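Side-chain contacts in tyrosyl-tRNA synthetase (Archaeoglobus fulgidus, PDB 2CYB), which binds L-tyrosine and probably, like other members of its family, activates it with ATP and transfers it to the acceptor end of tRNA(Tyr): residues 69-72 / 73-76; 108-111 / 112-116. All coordinates share one frame; numbering follows the deposited sequence.

Contact 1. Residues 69-72 / 73-76; sequences LLAD and IHAY. With TYR (tyrosine), chain C.
A71 and H74 meet through their CB atoms, 3.7 Å apart, where the chain leaves strand 65-70 and enters helix 72-77. The imidazole of H74 leans back along its own helix, CG anti to the carbonyl carbon (chi1 -80°), and turns one face to the bound tyrosine. CE1 of the ligand stands 3.5 Å above that face, over the ring centre. A71 approaches the same imidazole obliquely and also touches the ligand ring, its CB being 3.7 Å from CD1 of the tyrosine. Two residues earlier, L69 brings CD2 to within 3.4 Å of the ligand OH.

The backbone makes this bend through an inverse gamma turn centred on A71, which is also the N-cap; its O receives the amide of A75 at 3.0 Å. D72 and I73 lie side by side. With D72 CG between its backbone N and carbonyl carbon (chi1 52°), OD2 comes round to I73 N in a weak bond of 2.9 Å, while OD1 is held by S113. I73 also packs on L126 of the second subunit. Here the carboxyl end of a parallel strand turns into a helix, and this strand-to-helix junction lines the tyrosine pocket of the class I Rossmann-type catalytic fold.

Contact 2. Residues 108-111 / 112-116; sequences KFVL and GSEYQ
L111 is gripped from both ends of its backbone by a single residue, E114. Its amide N gives a nearly straight bond of 2.8 Å to E114 OE2 (162° at the hydrogen), reaching the oxygen from well above the carboxylate plane. Its carbonyl O accepts E114 N, likewise at 2.8 Å, with the donor 48° out of the carbonyl plane. The first of these bonds depends on the glutamate side chain, which bends back beside its own backbone N at CG and then runs extended, carrying the carboxylate to the last residue of the strand. K108 NZ stays 5.3 Å from E114 OE1, near enough that its positive charge may favour the ionised carboxylate, though the two do not touch. Further along, G112 O accepts two amides, those of Y115 and Q116, so one oxygen joins three residues of the loop.

Packing spreads outward from these bonds. E114 CG lies 3.7 Å from L111 CB. V110 and Y115 cross at about a right angle, V110 CG1 meeting the tyrosine ring at its edge, 3.7 Å from CE1. From the loop, Q116 NE2 bonds D165 OD2, and Y115 OH makes a weak bond to the same oxygen; the other oxygen of D165, OD1, holds the bound tyrosine. The arrangement is a beta turn, L111 to E114, with helical central residues, closing an edge strand of the Rossmann-type sheet and supplying second-shell residues to the substrate pocket.

How the contacts relate
The two contacts illustrate how a Rossmann-type site is assembled from the ends of adjacent parallel strands. Contact 1 comes first along the chain, at the end of strand 65-70; contact 2 follows after helix 83-99, at the end of its neighbour, strand 108-111, which forms one margin of the sheet. Their centres are about 9 Å apart. The strands are joined by backbone bonds, among them L70 N to V110 O at 2.8 Å, and past the sheet I73 CG1 packs 3.3 Å from Q116 OE1. Contact 1 touches the tyrosine directly, whereas contact 2 stands a shell further out, meeting the substrate-binding D165 and packing Y115 on L69.

Contact 1. Residues 69-72 / 73-76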
loop_
_atom_site.group_PDB
_atom_site.type_symbol
_atom_site.label_atom_id
_atom_site.label_comp_id
_atom_site.label_asym_id
_atom_site.label_seq_id
_atom_site.Cartn_x
_atom_site.Cartn_y
_atom_site.Cartn_z
ATOM N N LEU A 69 1.759 18.065 12.288
ATOM C CA LEU A 69 2.158 17.381 11.067
ATOM C C LEU A 69 1.326 17.824 9.875
ATOM O O LEU A 69 0.104 17.638 9.844
ATOM C CB LEU A 69 2.030 15.859 11.230
ATOM C CG LEU A 69 2.242 15.039 9.945
ATOM C CD1 LEU A 69 3.681 15.192 9.459
ATOM C CD2 LEU A 69 1.929 13.579 10.221
ATOM N N LEU A 70 1.995 18.439 8.908
ATOM C CA LEU A 70 1.348 18.852 7.677
ATOM C C LEU A 70 1.560 17.584 6.844
ATOM O O LEU A 70 2.616 17.381 6.251
ATOM C CB LEU A 70 2.078 20.054 7.075
ATOM C CG LEU A 70 2.031 21.310 7.967
ATOM C CD1 LEU A 70 3.094 22.308 7.548
ATOM C CD2 LEU A 70 0.657 21.940 7.881
ATOM N N ALA A 71 0.553 16.717 6.839
ATOM C CA ALA A 71 0.634 15.435 6.148
ATOM C C ALA A 71 0.418 15.517 4.648
ATOM O O ALA A 71 -0.620 15.094 4.145
ATOM C CB ALA A 71 -0.381 14.456 6.777
ATOM N N ASP A 72 1.410 16.027 3.919
ATOM C CA ASP A 72 1.277 16.177 2.479
ATOM C C ASP A 72 1.150 14.869 1.708
ATOM O O ASP A 72 0.392 14.795 0.752
ATOM C CB ASP A 72 2.440 17.009 1.904
ATOM C CG ASP A 72 3.810 16.489 2.315
ATOM O OD1 ASP A 72 4.806 16.943 1.712
ATOM O OD2 ASP A 72 3.909 15.653 3.239
ATOM N N ILE A 73 1.894 13.844 2.111
ATOM C CA ILE A 73 1.797 12.559 1.426
ATOM C C ILE A 73 0.403 11.968 1.671
ATOM O O ILE A 73 -0.206 11.418 0.759
ATOM C CB ILE A 73 2.855 11.572 1.930
ATOM C CG1 ILE A 73 4.257 12.158 1.711
ATOM C CG2 ILE A 73 2.711 10.239 1.206
ATOM C CD1 ILE A 73 4.557 12.517 0.285
ATOM N N HIS A 74 -0.102 12.089 2.897
ATOM C CA HIS A 74 -1.440 11.577 3.194
ATOM C C HIS A 74 -2.490 12.255 2.315
ATOM O O HIS A 74 -3.400 11.597 1.793
ATOM C CB HIS A 74 -1.793 11.779 4.669
ATOM C CG HIS A 74 -1.194 10.748 5.570
ATOM N ND1 HIS A 74 0.113 10.807 6.003
ATOM C CD2 HIS A 74 -1.711 9.603 6.077
ATOM C CE1 HIS A 74 0.376 9.742 6.741
ATOM N NE2 HIS A 74 -0.712 8.996 6.802
ATOM N N ALA A 75 -2.356 13.569 2.155
ATOM C CA ALA A 75 -3.272 14.341 1.325
ATOM C C ALA A 75 -3.218 13.800 -0.105
ATOM O O ALA A 75 -4.240 13.685 -0.786
ATOM C CB ALA A 75 -2.880 15.821 1.350
ATOM N N TYR A 76 -2.019 13.456 -0.555
ATOM C CA TYR A 76 -1.864 12.924 -1.898
ATOM C C TYR A 76 -2.569 11.576 -2.018
ATOM O O TYR A 76 -3.295 11.325 -2.977
ATOM C CB TYR A 76 -0.391 12.734 -2.233
ATOM C CG TYR A 76 -0.178 12.177 -3.617
ATOM C CD1 TYR A 76 -0.231 13.006 -4.736
ATOM C CD2 TYR A 76 0.054 10.821 -3.811
ATOM C CE1 TYR A 76 -0.052 12.493 -6.017
ATOM C CE2 TYR A 76 0.233 10.293 -5.083
ATOM C CZ TYR A 76 0.181 11.138 -6.182
ATOM O OH TYR A 76 0.379 10.635 -7.442
HETATM N N TYR C . -6.196 11.232 9.165
HETATM C CA TYR C . -6.202 12.658 9.574
HETATM C C TYR C . -7.479 13.357 9.112
HETATM O O TYR C . -7.614 14.560 9.388
HETATM C CB TYR C . -4.964 13.356 9.001
HETATM C CG TYR C . -3.689 12.759 9.545
HETATM C CD1 TYR C . -2.707 12.245 8.697
HETATM C CD2 TYR C . -3.468 12.706 10.928
HETATM C CE1 TYR C . -1.524 11.693 9.218
HETATM C CE2 TYR C . -2.309 12.163 11.452
HETATM C CZ TYR C . -1.338 11.660 10.596
HETATM O OH TYR C . -0.184 11.144 11.132
HETATM O OXT TYR C . -8.333 12.687 8.495
#

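Contact 2. Residues 108-111 / 112-116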
loop_
_atom_site.group_PDB
_atom_site.type_symbol
_atom_site.label_atom_id
_atom_site.label_comp_id
_atom_site.label_asym_id
_atom_site.label_seq_id
_atom_site.Cartn_x
_atom_site.Cartn_y
_atom_site.Cartn_z
ATOM N N LYS A 108 6.114 22.760 16.807
ATOM C CA LYS A 108 7.064 22.406 15.756
ATOM C C LYS A 108 6.317 21.848 14.551
ATOM O O LYS A 108 5.654 20.814 14.653
ATOM C CB LYS A 108 8.049 21.356 16.273
ATOM C CG LYS A 108 9.092 20.903 15.253
ATOM C CD LYS A 108 10.040 19.877 15.865
ATOM C CE LYS A 108 11.227 19.580 14.963
ATOM N NZ LYS A 108 10.816 18.986 13.663
ATOM N N PHE A 109 6.422 22.529 13.413
ATOM C CA PHE A 109 5.757 22.071 12.204
ATOM C C PHE A 109 6.647 21.111 11.426
ATOM O O PHE A 109 7.836 21.368 11.225
ATOM C CB PHE A 109 5.360 23.257 11.316
ATOM C CG PHE A 109 4.285 24.123 11.913
ATOM C CD1 PHE A 109 4.574 24.997 12.957
ATOM C CD2 PHE A 109 2.970 24.027 11.464
ATOM C CE1 PHE A 109 3.570 25.756 13.550
ATOM C CE2 PHE A 109 1.957 24.780 12.049
ATOM C CZ PHE A 109 2.254 25.647 13.095
ATOM N N VAL A 110 6.063 19.993 11.007
ATOM C CA VAL A 110 6.789 18.981 10.248
ATOM C C VAL A 110 6.030 18.624 8.973
ATOM O O VAL A 110 4.801 18.502 8.978
ATOM C CB VAL A 110 6.992 17.691 11.090
ATOM C CG1 VAL A 110 7.616 16.587 10.238
ATOM C CG2 VAL A 110 7.885 17.989 12.281
ATOM N N LEU A 111 6.763 18.489 7.874
ATOM C CA LEU A 111 6.163 18.103 6.604
ATOM C C LEU A 111 6.345 16.591 6.493
ATOM O O LEU A 111 7.456 16.083 6.633
ATOM C CB LEU A 111 6.867 18.786 5.427
ATOM C CG LEU A 111 6.066 19.714 4.507
ATOM C CD1 LEU A 111 6.944 20.109 3.328
ATOM C CD2 LEU A 111 4.804 19.034 4.003
ATOM N N GLY A 112 5.255 15.871 6.260
ATOM C CA GLY A 112 5.354 14.426 6.143
ATOM C C GLY A 112 6.456 13.970 5.197
ATOM O O GLY A 112 7.242 13.084 5.542
ATOM N N SER A 113 6.523 14.575 4.017
ATOM C CA SER A 113 7.538 14.198 3.037
ATOM C C SER A 113 8.969 14.311 3.574
ATOM O O SER A 113 9.898 13.782 2.973
ATOM C CB SER A 113 7.384 15.038 1.763
ATOM O OG SER A 113 7.300 16.423 2.053
ATOM N N GLU A 114 9.144 14.992 4.705
ATOM C CA GLU A 114 10.470 15.151 5.315
ATOM C C GLU A 114 11.085 13.833 5.793
ATOM O O GLU A 114 12.312 13.696 5.857
ATOM C CB GLU A 114 10.399 16.089 6.525
ATOM C CG GLU A 114 10.293 17.566 6.227
ATOM C CD GLU A 114 10.251 18.398 7.509
ATOM O OE1 GLU A 114 11.020 18.085 8.444
ATOM O OE2 GLU A 114 9.458 19.360 7.584
ATOM N N TYR A 115 10.238 12.870 6.146
ATOM C CA TYR A 115 10.726 11.592 6.640
ATOM C C TYR A 115 9.947 10.370 6.150
ATOM O O TYR A 115 10.414 9.247 6.302
ATOM C CB TYR A 115 10.693 11.588 8.167
ATOM C CG TYR A 115 9.282 11.674 8.716
ATOM C CD1 TYR A 115 8.642 12.905 8.866
ATOM C CD2 TYR A 115 8.572 10.515 9.048
ATOM C CE1 TYR A 115 7.325 12.988 9.340
ATOM C CE2 TYR A 115 7.254 10.584 9.518
ATOM C CZ TYR A 115 6.639 11.822 9.663
ATOM O OH TYR A 115 5.338 11.894 10.134
ATOM N N GLN A 116 8.765 10.575 5.577
ATOM C CA GLN A 116 7.954 9.436 5.133
ATOM C C GLN A 116 8.460 8.679 3.904
ATOM O O GLN A 116 7.855 7.687 3.500
ATOM C CB GLN A 116 6.502 9.881 4.918
ATOM C CG GLN A 116 5.866 10.362 6.203
ATOM C CD GLN A 116 4.496 10.991 6.003
ATOM O OE1 GLN A 116 4.217 11.608 4.974
ATOM N NE2 GLN A 116 3.642 10.852 7.002
#